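Local structure of caspase recruitment domain-containing protein 19 (Homo sapiens, 4FH0) at residues Y7-L11 against C78-Y82; L24-V29 against L59-L63; R31-L36 against R83-H88. The protein helps to inhibit the effects of BCL10-induced activation of NF-kappa-B, associating with BCL10 through its caspase recruitment domain, the part described here. The protein carries 2 engineered substitutions. All coordinates share one frame; numbering follows the deposited sequence.

Contact 1 of 3, residues Y7-L11 against C78-Y82. With SO4 (sulfate ion), chain C.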
ATOM      1  N   TYR A   7       8.364   3.218 -10.327  1.00 13.70           N
ATOM      2  CA  TYR A   7       7.330   2.743  -9.423  1.00 12.32           C
ATOM      3  C   TYR A   7       6.636   3.875  -8.689  1.00 11.03           C
ATOM      4  O   TYR A   7       5.465   3.745  -8.378  1.00 10.97           O
ATOM      5  CB  TYR A   7       7.875   1.754  -8.406  1.00 14.03           C
ATOM      6  CG  TYR A   7       8.000   0.368  -8.954  1.00 16.73           C
ATOM      7  CD1 TYR A   7       6.884  -0.437  -9.076  1.00 17.18           C
ATOM      8  CD2 TYR A   7       9.221  -0.145  -9.326  1.00 19.07           C
ATOM      9  CE1 TYR A   7       6.954  -1.684  -9.552  1.00 18.57           C
ATOM     10  CE2 TYR A   7       9.319  -1.441  -9.820  1.00 19.73           C
ATOM     11  CZ  TYR A   7       8.161  -2.201  -9.931  1.00 19.50           C
ATOM     12  OH  TYR A   7       8.196  -3.487 -10.402  1.00 22.04           O
ATOM     13  N   CYS A   8       7.340   4.955  -8.361  1.00 10.13           N
ATOM     14  CA  CYS A   8       6.748   6.161  -7.749  0.67 10.90           C
ATOM     15  C   CYS A   8       5.710   6.762  -8.672  1.00 10.04           C
ATOM     16  O   CYS A   8       4.621   7.138  -8.273  1.00 10.00           O
ATOM     17  CB  CYS A   8       7.802   7.237  -7.468  0.67 13.62           C
ATOM     18  SG  CYS A   8       8.963   6.848  -6.155  0.67 16.14           S
ATOM     19  N   ASP A   9       6.071   6.892  -9.946  1.00  9.74           N
ATOM     20  CA  ASP A   9       5.101   7.417 -10.919  1.00  9.63           C
ATOM     21  C   ASP A   9       3.884   6.508 -11.034  1.00  9.05           C
ATOM     22  O   ASP A   9       2.746   6.979 -11.092  1.00  9.17           O
ATOM     23  CB  ASP A   9       5.692   7.572 -12.332  1.00 12.18           C
ATOM     24  CG  ASP A   9       6.822   8.534 -12.408  1.00 16.21           C
ATOM     25  OD1 ASP A   9       6.736   9.623 -11.804  1.00 15.68           O
ATOM     26  OD2 ASP A   9       7.803   8.176 -13.107  1.00 19.40           O
ATOM     27  N   ARG A  10       4.111   5.202 -11.031  1.00  8.67           N
ATOM     28  CA  ARG A  10       2.999   4.265 -11.106  1.00  8.82           C
ATOM     29  C   ARG A  10       2.080   4.449  -9.908  1.00  8.21           C
ATOM     30  O   ARG A  10       0.853   4.492 -10.044  1.00  8.58           O
ATOM     31  CB  ARG A  10       3.508   2.821 -11.172  1.00 10.06           C
ATOM     32  CG  ARG A  10       4.179   2.495 -12.489  1.00 11.89           C
ATOM     33  CD  ARG A  10       4.571   1.024 -12.583  1.00 13.69           C
ATOM     34  NE  ARG A  10       3.393   0.179 -12.517  1.00 14.62           N
ATOM     35  CZ  ARG A  10       3.389  -1.110 -12.202  1.00 17.63           C
ATOM     36  NH1 ARG A  10       4.516  -1.751 -11.936  1.00 19.77           N
ATOM     37  NH2 ARG A  10       2.236  -1.743 -12.153  1.00 18.83           N
ATOM     38  N   LEU A  11       2.660   4.561  -8.721  1.00  7.92           N
ATOM     39  CA  LEU A  11       1.846   4.667  -7.514  1.00  7.81           C
ATOM     40  C   LEU A  11       1.013   5.943  -7.521  1.00  8.13           C
ATOM     41  O   LEU A  11      -0.163   5.924  -7.132  1.00  8.53           O
ATOM     42  CB  LEU A  11       2.696   4.575  -6.245  1.00  9.53           C
ATOM     43  CG  LEU A  11       1.874   4.305  -4.981  1.00 10.97           C
ATOM     44  CD1 LEU A  11       1.073   3.002  -5.095  1.00 12.73           C
ATOM     45  CD2 LEU A  11       2.757   4.285  -3.759  1.00 11.84           C
ATOM     46  N   CYS A  78       7.991   2.058  -2.996  1.00 12.29           N
ATOM     47  CA  CYS A  78       6.885   1.901  -3.919  1.00 10.82           C
ATOM     48  C   CYS A  78       6.968   0.526  -4.614  1.00 10.49           C
ATOM     49  O   CYS A  78       5.960  -0.133  -4.804  1.00  9.96           O
ATOM     50  CB  CYS A  78       6.878   3.054  -4.922  1.00 11.20           C
ATOM     51  SG  CYS A  78       6.489   4.667  -4.167  1.00 12.53           S
ATOM     52  N   GLN A  79       8.149   0.118  -5.008  1.00 11.32           N
ATOM     53  CA  GLN A  79       8.333  -1.207  -5.597  1.00 12.47           C
ATOM     54  C   GLN A  79       7.882  -2.314  -4.643  1.00 10.92           C
ATOM     55  O   GLN A  79       7.167  -3.237  -5.042  1.00 10.70           O
ATOM     56  CB  GLN A  79       9.800  -1.403  -5.976  1.00 16.09           C
ATOM     57  CG  GLN A  79      10.060  -2.763  -6.590  1.00 20.30           C
ATOM     58  CD  GLN A  79      11.449  -2.901  -7.208  1.00 24.49           C
ATOM     59  OE1 GLN A  79      12.347  -2.090  -6.976  1.00 25.90           O
ATOM     60  NE2 GLN A  79      11.619  -3.932  -8.013  1.00 26.88           N
ATOM     61  N   GLU A  80       8.272  -2.211  -3.376  1.00 10.69           N
ATOM     62  CA  GLU A  80       7.879  -3.211  -2.399  1.00 10.54           C
ATOM     63  C   GLU A  80       6.373  -3.217  -2.204  1.00  9.52           C
ATOM     64  O   GLU A  80       5.786  -4.272  -2.011  1.00  9.74           O
ATOM     65  CB  GLU A  80       8.615  -2.994  -1.073  1.00 12.74           C
ATOM     66  CG  GLU A  80      10.117  -3.179  -1.178  1.00 16.99           C
ATOM     67  CD  GLU A  80      10.522  -4.602  -1.559  1.00 20.65           C
ATOM     68  OE1 GLU A  80       9.783  -5.565  -1.263  1.00 22.14           O
ATOM     69  OE2 GLU A  80      11.601  -4.756  -2.153  1.00 23.39           O
ATOM     70  N   PHE A  81       5.745  -2.047  -2.237  1.00  8.59           N
ATOM     71  CA  PHE A  81       4.300  -2.001  -2.143  1.00  7.93           C
ATOM     72  C   PHE A  81       3.659  -2.804  -3.275  1.00  6.61           C
ATOM     73  O   PHE A  81       2.726  -3.565  -3.045  1.00  7.06           O
ATOM     74  CB  PHE A  81       3.775  -0.565  -2.154  1.00  8.56           C
ATOM     75  CG  PHE A  81       2.294  -0.504  -2.243  1.00  8.23           C
ATOM     76  CD1 PHE A  81       1.506  -0.731  -1.126  1.00  8.76           C
ATOM     77  CD2 PHE A  81       1.676  -0.246  -3.451  1.00  9.73           C
ATOM     78  CE1 PHE A  81       0.111  -0.692  -1.224  1.00 10.17           C
ATOM     79  CE2 PHE A  81       0.301  -0.254  -3.550  1.00 10.30           C
ATOM     80  CZ  PHE A  81      -0.483  -0.459  -2.437  1.00 10.77           C
ATOM     81  N   TYR A  82       4.131  -2.628  -4.512  1.00  6.20           N
ATOM     82  CA  TYR A  82       3.544  -3.369  -5.626  1.00  6.44           C
ATOM     83  C   TYR A  82       3.722  -4.864  -5.455  1.00  6.76           C
ATOM     84  O   TYR A  82       2.832  -5.634  -5.802  1.00  7.66           O
ATOM     85  CB  TYR A  82       4.077  -2.901  -6.971  1.00  7.23           C
ATOM     86  CG  TYR A  82       3.354  -1.652  -7.439  1.00  8.13           C
ATOM     87  CD1 TYR A  82       3.848  -0.388  -7.179  1.00  9.43           C
ATOM     88  CD2 TYR A  82       2.153  -1.743  -8.112  1.00  9.82           C
ATOM     89  CE1 TYR A  82       3.160   0.741  -7.588  1.00 10.21           C
ATOM     90  CE2 TYR A  82       1.472  -0.615  -8.540  1.00 10.11           C
ATOM     91  CZ  TYR A  82       1.963   0.624  -8.268  1.00  9.98           C
ATOM     92  OH  TYR A  82       1.274   1.764  -8.654  1.00 10.99           O
TER
HETATM   93  S   SO4 C 201       4.329  -5.169 -10.532  0.92 19.37           S
HETATM   94  O1  SO4 C 201       3.191  -4.245 -10.566  0.92 20.18           O
HETATM   95  O2  SO4 C 201       5.528  -4.477 -10.994  0.92 20.48           O
HETATM   96  O3  SO4 C 201       4.510  -5.718  -9.194  0.92 17.63           O
HETATM   97  O4  SO4 C 201       4.055  -6.300 -11.439  0.92 21.04           O
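Tyr7 lays its ring over the backbone of Gln79, with CA of Gln79 3.9 Å from the ring centroid in a CH-pi contact and the extended Gln79 side chain running on across the same face. At the ring edge, CD1 of Tyr7 meets CD1 of Tyr82 at 3.6 Å, the rings oblique. The guanidinium of Arg10 lies on a face of Tyr82, CZ 4.5 Å from the ring centroid, a stacked cation-pi pair with planes 27° apart. A bend at chi3 (62°) folds the arginine over that ring.

A sulfate, probably from the crystallisation liquor, links Tyr7 and Arg10: Tyr7 OH bonds to O2 at 2.9 Å, while Arg10 NH1 reaches O1 and O2 and NH2 reaches O1. His93 and Arg99 also bond to the ion, and Ser98 holds Arg10 NE. Tyr82 OH lies against the Arg10-Leu11 peptide but bonds to Asp14. Cys8 and Cys78 can form a redox-active disulfide; in the Cys8 conformer described, their SG atoms stand 3.9 Å apart, unbonded. Leu11 CD1 touches Phe81 CE2 at 3.7 Å. Segments 7-11 and 78-82, on helices 7-18 and 75-88, run at 61°, and helix 59-73 backs Leu11 and Phe81 through Leu70 and the engineered Met67.

Contact 2 of 3, residues L24-V29 against L59-L63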
ATOM      1  N   LEU A  24      -9.800  -2.310  -1.778  1.00  7.78           N
ATOM      2  CA  LEU A  24      -9.031  -3.094  -0.839  1.00  8.16           C
ATOM      3  C   LEU A  24      -9.844  -3.257   0.436  1.00  8.87           C
ATOM      4  O   LEU A  24     -10.457  -2.310   0.938  1.00 10.44           O
ATOM      5  CB  LEU A  24      -7.699  -2.419  -0.528  1.00  8.80           C
ATOM      6  CG  LEU A  24      -6.650  -2.530  -1.624  1.00  9.41           C
ATOM      7  CD1 LEU A  24      -5.528  -1.550  -1.372  1.00 10.43           C
ATOM      8  CD2 LEU A  24      -6.120  -3.953  -1.682  1.00 10.92           C
ATOM      9  N   SER A  25      -9.852  -4.472   0.956  1.00  8.82           N
ATOM     10  CA  SER A  25     -10.482  -4.745   2.238  1.00  8.74           C
ATOM     11  C   SER A  25      -9.517  -4.537   3.389  1.00  7.70           C
ATOM     12  O   SER A  25      -8.301  -4.508   3.200  1.00  8.26           O
ATOM     13  CB  SER A  25     -10.982  -6.173   2.293  1.00 10.02           C
ATOM     14  OG  SER A  25      -9.887  -7.057   2.348  1.00 10.06           O
ATOM     15  N   GLU A  26     -10.066  -4.470   4.598  1.00  8.29           N
ATOM     16  CA  GLU A  26      -9.234  -4.348   5.776  1.00  8.68           C
ATOM     17  C   GLU A  26      -8.246  -5.511   5.857  1.00  8.83           C
ATOM     18  O   GLU A  26      -7.074  -5.307   6.162  1.00  9.35           O
ATOM     19  CB  GLU A  26     -10.088  -4.278   7.038  1.00 10.19           C
ATOM     20  CG  GLU A  26      -9.291  -4.107   8.320  1.00 11.60           C
ATOM     21  CD  GLU A  26      -8.737  -2.712   8.470  1.00 13.10           C
ATOM     22  OE1 GLU A  26      -9.513  -1.758   8.308  1.00 13.98           O
ATOM     23  OE2 GLU A  26      -7.520  -2.558   8.737  1.00 14.01           O
ATOM     24  N   GLN A  27      -8.720  -6.731   5.609  1.00  8.79           N
ATOM     25  CA  GLN A  27      -7.815  -7.875   5.690  1.00 10.48           C
ATOM     26  C   GLN A  27      -6.700  -7.764   4.674  1.00  9.87           C
ATOM     27  O   GLN A  27      -5.568  -8.091   4.988  1.00 10.51           O
ATOM     28  CB  GLN A  27      -8.563  -9.197   5.523  1.00 14.31           C
ATOM     29  CG  GLN A  27      -9.508  -9.511   6.669  1.00 19.16           C
ATOM     30  CD  GLN A  27      -8.785  -9.885   7.977  1.00 23.10           C
ATOM     31  OE1 GLN A  27      -7.566  -9.974   8.025  1.00 25.38           O
ATOM     32  NE2 GLN A  27      -9.557 -10.125   9.037  1.00 25.38           N
ATOM     33  N   GLN A  28      -6.997  -7.330   3.452  1.00  9.01           N
ATOM     34  CA  GLN A  28      -5.922  -7.196   2.462  1.00  8.85           C
ATOM     35  C   GLN A  28      -4.917  -6.141   2.889  1.00  8.38           C
ATOM     36  O   GLN A  28      -3.710  -6.344   2.780  1.00  8.74           O
ATOM     37  CB  GLN A  28      -6.496  -6.862   1.074  1.00  9.17           C
ATOM     38  CG  GLN A  28      -7.296  -7.997   0.438  1.00 10.28           C
ATOM     39  CD  GLN A  28      -8.035  -7.531  -0.803  1.00 11.08           C
ATOM     40  OE1 GLN A  28      -8.691  -6.505  -0.798  1.00 11.26           O
ATOM     41  NE2 GLN A  28      -7.912  -8.285  -1.887  1.00 13.32           N
ATOM     42  N   VAL A  29      -5.413  -4.995   3.335  1.00  8.26           N
ATOM     43  CA  VAL A  29      -4.528  -3.930   3.753  1.00  8.50           C
ATOM     44  C   VAL A  29      -3.666  -4.395   4.933  1.00  8.92           C
ATOM     45  O   VAL A  29      -2.467  -4.107   5.011  1.00  9.07           O
ATOM     46  CB  VAL A  29      -5.319  -2.652   4.095  1.00  9.57           C
ATOM     47  CG1 VAL A  29      -4.409  -1.604   4.738  1.00 11.27           C
ATOM     48  CG2 VAL A  29      -5.998  -2.132   2.816  1.00 10.53           C
ATOM     49  N   LEU A  59     -10.530   3.121   6.946  1.00 12.71           N
ATOM     50  CA  LEU A  59      -9.586   2.434   6.083  1.00 11.10           C
ATOM     51  C   LEU A  59      -9.110   3.335   4.945  1.00 11.53           C
ATOM     52  O   LEU A  59      -7.918   3.361   4.644  1.00 11.52           O
ATOM     53  CB  LEU A  59     -10.213   1.148   5.560  1.00  9.89           C
ATOM     54  CG  LEU A  59      -9.309   0.346   4.649  1.00  9.83           C
ATOM     55  CD1 LEU A  59      -8.065  -0.109   5.368  1.00 11.10           C
ATOM     56  CD2 LEU A  59     -10.093  -0.840   4.133  1.00  9.70           C
ATOM     57  N   ARG A  60     -10.019   4.095   4.331  1.00 11.72           N
ATOM     58  CA  ARG A  60      -9.612   4.925   3.199  1.00 12.23           C
ATOM     59  C   ARG A  60      -8.599   6.000   3.638  1.00 12.66           C
ATOM     60  O   ARG A  60      -7.640   6.294   2.912  1.00 12.79           O
ATOM     61  CB  ARG A  60     -10.809   5.568   2.501  1.00 13.50           C
ATOM     62  CG  ARG A  60     -10.439   6.462   1.313  1.00 16.27           C
ATOM     63  CD  ARG A  60     -11.606   6.634   0.321  1.00 19.22           C
ATOM     64  NE  ARG A  60     -11.200   7.306  -0.921  1.00 21.79           N
ATOM     65  CZ  ARG A  60     -11.104   8.626  -1.059  1.00 24.12           C
ATOM     66  NH1 ARG A  60     -11.382   9.428  -0.035  1.00 25.17           N
ATOM     67  NH2 ARG A  60     -10.719   9.151  -2.217  1.00 24.72           N
ATOM     68  N   VAL A  61      -8.815   6.585   4.816  1.00 13.03           N
ATOM     69  CA  VAL A  61      -7.909   7.604   5.327  1.00 14.77           C
ATOM     70  C   VAL A  61      -6.531   6.983   5.563  1.00 13.03           C
ATOM     71  O   VAL A  61      -5.509   7.555   5.156  1.00 13.49           O
ATOM     72  CB  VAL A  61      -8.468   8.255   6.611  1.00 17.35           C
ATOM     73  CG1 VAL A  61      -7.380   9.080   7.338  1.00 18.57           C
ATOM     74  CG2 VAL A  61      -9.652   9.128   6.255  1.00 18.99           C
ATOM     75  N   ARG A  62      -6.494   5.816   6.208  1.00 11.98           N
ATOM     76  CA  ARG A  62      -5.237   5.119   6.435  1.00 11.24           C
ATOM     77  C   ARG A  62      -4.559   4.777   5.110  1.00 10.45           C
ATOM     78  O   ARG A  62      -3.349   4.934   4.986  1.00 10.08           O
ATOM     79  CB  ARG A  62      -5.469   3.881   7.288  1.00 12.19           C
ATOM     80  CG  ARG A  62      -5.732   4.218   8.733  1.00 12.90           C
ATOM     81  CD  ARG A  62      -5.962   2.982   9.555  1.00 13.10           C
ATOM     82  NE  ARG A  62      -7.308   2.437   9.439  1.00 13.31           N
ATOM     83  CZ  ARG A  62      -7.621   1.173   9.166  1.00 12.25           C
ATOM     84  NH1 ARG A  62      -6.685   0.288   8.868  1.00 11.83           N
ATOM     85  NH2 ARG A  62      -8.902   0.808   9.172  1.00 14.11           N
ATOM     86  N   LEU A  63      -5.324   4.344   4.116  1.00 10.82           N
ATOM     87  CA  LEU A  63      -4.718   3.996   2.824  1.00 11.49           C
ATOM     88  C   LEU A  63      -4.141   5.213   2.135  1.00 10.76           C
ATOM     89  O   LEU A  63      -3.061   5.152   1.574  1.00 10.98           O
ATOM     90  CB  LEU A  63      -5.718   3.334   1.890  1.00 13.40           C
ATOM     91  CG  LEU A  63      -5.816   1.843   1.968  1.00 14.89           C
ATOM     92  CD1 LEU A  63      -6.956   1.429   1.052  1.00 15.15           C
ATOM     93  CD2 LEU A  63      -4.487   1.212   1.543  1.00 13.39           C
TER
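Glu26 and Arg62 face each other end-on in a two-pronged salt bridge between helices 26-37 and 59-73 of the CARD, a helical bundle of the death fold. The two chains arrive at about a right angle, yet carboxylate and guanidinium end nearly coplanar, 21° apart. Arg62 NH2 binds Glu26 OE1 at 2.8 Å and NH1 binds OE2 of the same residue at 3.0 Å. Both bonds are nearly straight, and each oxygen uses its syn lone pair. Glu26 gets there by bending at chi2 (74°), which swings the carboxylate across to the arginine. The guanidinium is also bonded to backbone carbonyls, NE to Ala57 O and NH1 to Phe52 O, which helps to hold its orientation. Asp30 brings a like charge near Glu26 OE2, which the arginine probably helps to offset.

Beside the salt bridge the contact is apolar. Leu59 spreads its two methyls over different neighbours: CD2 rests 3.5 Å from the carbonyl O of Leu24, whereas on the other branch the Leu59 and Val29 side chains run past each other in opposite directions, CD1 of Leu59 3.9 Å from CG2 of Val29. That same valine methyl also meets CD2 of Leu63 at 3.9 Å, and so touches both leucines. Leu63 and Leu24 cross obliquely through their CD1 methyls.

The start of helix 26-37 is closed by a capping box. Ser25, the N-cap residue, accepts through OG from the backbone N of Gln28. In return, Gln28 OE1 takes the backbone N-H of Ser25 at 2.9 Å, in the carbonyl plane and on a lone pair, with an N-H...O angle of 170°.

Contact 3 of 3, residues R31-L36 against R83-H88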
ATOM      1  N   ARG A  31      -2.640  -7.347   5.666  1.00  8.24           N
ATOM      2  CA  ARG A  31      -1.590  -8.252   5.217  1.00  8.30           C
ATOM      3  C   ARG A  31      -0.505  -7.524   4.431  1.00  7.11           C
ATOM      4  O   ARG A  31       0.663  -7.892   4.518  1.00  7.82           O
ATOM      5  CB  ARG A  31      -2.177  -9.370   4.378  1.00  9.49           C
ATOM      6  CG  ARG A  31      -3.026 -10.291   5.215  1.00 12.25           C
ATOM      7  CD  ARG A  31      -3.731 -11.281   4.374  1.00 16.08           C
ATOM      8  NE  ARG A  31      -4.446 -12.238   5.196  1.00 18.29           N
ATOM      9  CZ  ARG A  31      -5.483 -12.959   4.786  1.00 20.70           C
ATOM     10  NH1 ARG A  31      -5.978 -12.825   3.559  1.00 22.28           N
ATOM     11  NH2 ARG A  31      -6.045 -13.809   5.620  1.00 22.07           N
ATOM     12  N   ILE A  32      -0.889  -6.513   3.648  1.00  6.83           N
ATOM     13  CA  ILE A  32       0.074  -5.702   2.940  1.00  6.93           C
ATOM     14  C   ILE A  32       0.988  -4.982   3.936  1.00  6.89           C
ATOM     15  O   ILE A  32       2.206  -4.933   3.748  1.00  7.64           O
ATOM     16  CB  ILE A  32      -0.659  -4.705   2.026  1.00  7.42           C
ATOM     17  CG1 ILE A  32      -1.287  -5.474   0.850  1.00  7.90           C
ATOM     18  CG2 ILE A  32       0.284  -3.645   1.510  1.00  8.32           C
ATOM     19  CD1 ILE A  32      -2.303  -4.680   0.030  1.00  9.26           C
ATOM     20  N   ILE A  33       0.404  -4.424   4.986  1.00  7.69           N
ATOM     21  CA  ILE A  33       1.182  -3.734   5.997  0.60  8.27           C
ATOM     22  C   ILE A  33       2.177  -4.697   6.639  1.00  8.30           C
ATOM     23  O   ILE A  33       3.352  -4.364   6.843  1.00  9.10           O
ATOM     24  CB  ILE A  33       0.268  -3.101   7.032  0.60  8.64           C
ATOM     25  CG1 ILE A  33      -0.368  -1.857   6.425  0.60  9.35           C
ATOM     26  CG2 ILE A  33       1.031  -2.736   8.315  0.60  8.82           C
ATOM     27  CD1 ILE A  33      -1.582  -1.410   7.164  0.60  9.37           C
ATOM     28  N   LEU A  34       1.720  -5.907   6.940  1.00  9.21           N
ATOM     29  CA  LEU A  34       2.621  -6.899   7.521  1.00 10.49           C
ATOM     30  C   LEU A  34       3.763  -7.256   6.577  1.00  9.06           C
ATOM     31  O   LEU A  34       4.909  -7.367   6.996  1.00  9.27           O
ATOM     32  CB  LEU A  34       1.858  -8.126   7.944  1.00 13.76           C
ATOM     33  CG  LEU A  34       1.043  -7.820   9.199  1.00 17.19           C
ATOM     34  CD1 LEU A  34       0.243  -9.033   9.564  1.00 19.01           C
ATOM     35  CD2 LEU A  34       1.945  -7.404  10.348  1.00 19.13           C
ATOM     36  N   GLN A  35       3.456  -7.389   5.300  1.00  8.88           N
ATOM     37  CA  GLN A  35       4.468  -7.657   4.294  1.00  9.48           C
ATOM     38  C   GLN A  35       5.534  -6.557   4.269  1.00  9.11           C
ATOM     39  O   GLN A  35       6.712  -6.832   4.096  1.00 10.69           O
ATOM     40  CB  GLN A  35       3.805  -7.750   2.926  1.00 10.63           C
ATOM     41  CG  GLN A  35       4.670  -8.355   1.887  1.00 14.16           C
ATOM     42  CD  GLN A  35       4.952  -9.797   2.224  1.00 18.36           C
ATOM     43  OE1 GLN A  35       4.061 -10.542   2.649  1.00 20.21           O
ATOM     44  NE2 GLN A  35       6.178 -10.184   2.073  1.00 21.12           N
ATOM     45  N   LEU A  36       5.097  -5.314   4.456  1.00  8.79           N
ATOM     46  CA  LEU A  36       5.997  -4.175   4.435  1.00  9.23           C
ATOM     47  C   LEU A  36       6.725  -3.963   5.774  1.00 10.48           C
ATOM     48  O   LEU A  36       7.625  -3.129   5.858  1.00 11.81           O
ATOM     49  CB  LEU A  36       5.218  -2.922   4.091  1.00  9.42           C
ATOM     50  CG  LEU A  36       4.583  -2.889   2.716  1.00 10.68           C
ATOM     51  CD1 LEU A  36       3.672  -1.657   2.577  1.00 11.53           C
ATOM     52  CD2 LEU A  36       5.676  -2.915   1.641  1.00 11.06           C
ATOM     53  N   ARG A  83       4.859  -5.290  -4.924  1.00  7.56           N
ATOM     54  CA  ARG A  83       5.036  -6.705  -4.673  1.00  9.10           C
ATOM     55  C   ARG A  83       4.045  -7.185  -3.613  1.00  8.13           C
ATOM     56  O   ARG A  83       3.419  -8.236  -3.758  1.00  9.48           O
ATOM     57  CB  ARG A  83       6.466  -7.029  -4.256  1.00 12.09           C
ATOM     58  CG  ARG A  83       6.591  -8.516  -3.870  1.00 17.27           C
ATOM     59  CD  ARG A  83       8.021  -8.987  -3.896  1.00 21.56           C
ATOM     60  NE  ARG A  83       8.218 -10.279  -3.228  1.00 25.57           N
ATOM     61  CZ  ARG A  83       8.488 -10.404  -1.931  1.00 28.03           C
ATOM     62  NH1 ARG A  83       8.575  -9.323  -1.164  1.00 28.97           N
ATOM     63  NH2 ARG A  83       8.675 -11.596  -1.395  1.00 29.43           N
ATOM     64  N   ALA A  84       3.862  -6.409  -2.552  1.00  7.54           N
ATOM     65  CA  ALA A  84       2.927  -6.780  -1.496  1.00  7.28           C
ATOM     66  C   ALA A  84       1.496  -6.847  -2.017  1.00  6.88           C
ATOM     67  O   ALA A  84       0.693  -7.704  -1.617  1.00  7.49           O
ATOM     68  CB  ALA A  84       3.031  -5.782  -0.329  1.00  7.97           C
ATOM     69  N   LEU A  85       1.156  -5.919  -2.900  1.00  6.82           N
ATOM     70  CA  LEU A  85      -0.159  -5.905  -3.528  1.00  6.74           C
ATOM     71  C   LEU A  85      -0.374  -7.137  -4.400  1.00  7.21           C
ATOM     72  O   LEU A  85      -1.448  -7.736  -4.404  1.00  8.17           O
ATOM     73  CB  LEU A  85      -0.324  -4.634  -4.358  1.00  7.37           C
ATOM     74  CG  LEU A  85      -1.713  -4.318  -4.879  1.00  9.13           C
ATOM     75  CD1 LEU A  85      -2.632  -3.852  -3.768  1.00 10.41           C
ATOM     76  CD2 LEU A  85      -1.626  -3.270  -5.995  1.00  9.68           C
ATOM     77  N   TYR A  86       0.640  -7.525  -5.163  1.00  7.30           N
ATOM     78  CA  TYR A  86       0.567  -8.779  -5.916  1.00  7.92           C
ATOM     79  C   TYR A  86       0.303  -9.957  -4.992  1.00  8.67           C
ATOM     80  O   TYR A  86      -0.563 -10.802  -5.259  1.00  9.61           O
ATOM     81  CB  TYR A  86       1.857  -9.048  -6.704  1.00  8.00           C
ATOM     82  CG  TYR A  86       1.938 -10.488  -7.169  1.00  7.69           C
ATOM     83  CD1 TYR A  86       1.177 -10.939  -8.218  1.00  8.18           C
ATOM     84  CD2 TYR A  86       2.761 -11.388  -6.527  1.00  8.14           C
ATOM     85  CE1 TYR A  86       1.225 -12.255  -8.614  1.00  9.00           C
ATOM     86  CE2 TYR A  86       2.826 -12.712  -6.915  1.00  9.02           C
ATOM     87  CZ  TYR A  86       2.052 -13.139  -7.957  1.00  8.87           C
ATOM     88  OH  TYR A  86       2.097 -14.445  -8.379  1.00 11.05           O
ATOM     89  N   ILE A  87       1.032 -10.029  -3.894  1.00  8.13           N
ATOM     90  CA  ILE A  87       0.886 -11.184  -2.985  1.00  9.26           C
ATOM     91  C   ILE A  87      -0.512 -11.253  -2.362  1.00  9.42           C
ATOM     92  O   ILE A  87      -1.123 -12.333  -2.330  1.00 11.20           O
ATOM     93  CB  ILE A  87       1.954 -11.166  -1.855  1.00 11.05           C
ATOM     94  CG1 ILE A  87       3.343 -11.315  -2.469  1.00 12.38           C
ATOM     95  CG2 ILE A  87       1.665 -12.265  -0.808  1.00 11.75           C
ATOM     96  CD1 ILE A  87       4.455 -11.046  -1.501  1.00 14.06           C
ATOM     97  N   HIS A  88      -1.009 -10.118  -1.856  1.00  8.45           N
ATOM     98  CA  HIS A  88      -2.226 -10.115  -1.045  1.00  9.11           C
ATOM     99  C   HIS A  88      -3.501  -9.598  -1.707  1.00 10.33           C
ATOM    100  O   HIS A  88      -4.582  -9.718  -1.130  1.00 12.06           O
ATOM    101  CB  HIS A  88      -1.953  -9.348   0.251  1.00 10.27           C
ATOM    102  CG  HIS A  88      -0.901  -9.992   1.087  1.00 11.70           C
ATOM    103  ND1 HIS A  88      -1.064 -11.250   1.629  1.00 12.62           N
ATOM    104  CD2 HIS A  88       0.337  -9.581   1.443  1.00 12.41           C
ATOM    105  CE1 HIS A  88       0.023 -11.577   2.301  1.00 12.65           C
ATOM    106  NE2 HIS A  88       0.895 -10.589   2.192  1.00 13.34           N
TER
HETATM  107  O   HOH W   1      -5.350 -11.061   1.134  1.00 22.48           O
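The imidazole of His88 is sandwiched. Over one face sits CB of Arg31, 3.6 Å from the ring centroid in a CH-pi contact, and over the opposite face lies CG2 of Ile87, from its own helix. At the ring edge NE2 donates to Gln35 OE1 at 3.2 Å, with an N-H...O angle of 158°; the donor is tilted from the carbonyl plane, and amide and ring stand 36° apart.

Gln35 is a knob in a hole formed by Arg83, Ala84, Ile87 and His88. Its bend at chi2 (65°) carries the amide over toward the histidine, leaving CG on the methyl of Ala84, 3.8 Å from CB. Ile32 completes the buried side: its CG2 meets Ala84 CB at 3.9 Å, and its CD1 lies beside CD1 of Leu85, both chains pointing the same way. Within these segments the CA atoms are nearest between Ile32 and Ala84, consistent with the small alanine side chain.

Past the histidine, Arg31 leads outward, and a water bridges its NH1 to the carbonyl O of His88. The bond to Gln35 places a proton on NE2, while the proximity of Arg31 would probably disfavour a second proton on the ring.

The three contacts join four of the six helices of the CARD. Contacts 1 and 3 share helix 75-88; contacts 2 and 3 share helix 26-37, to which contact 2 adds helix 59-73. Contacts 1 and 2 lie on opposite sides of the chain's centre, their centres about 17 Å apart; contact 3 is about 12 Å from each, centre to centre, and touches both, by Leu36 and Ile32 against Phe81 and by Leu24 against Leu85. Along the chain, contact 2 lies wholly between the segments of contact 1, while those of contact 3 alternate with both. Contact 1 joins the first helix to a late one; contacts 2 and 3 close shorter loops within one compact bundle.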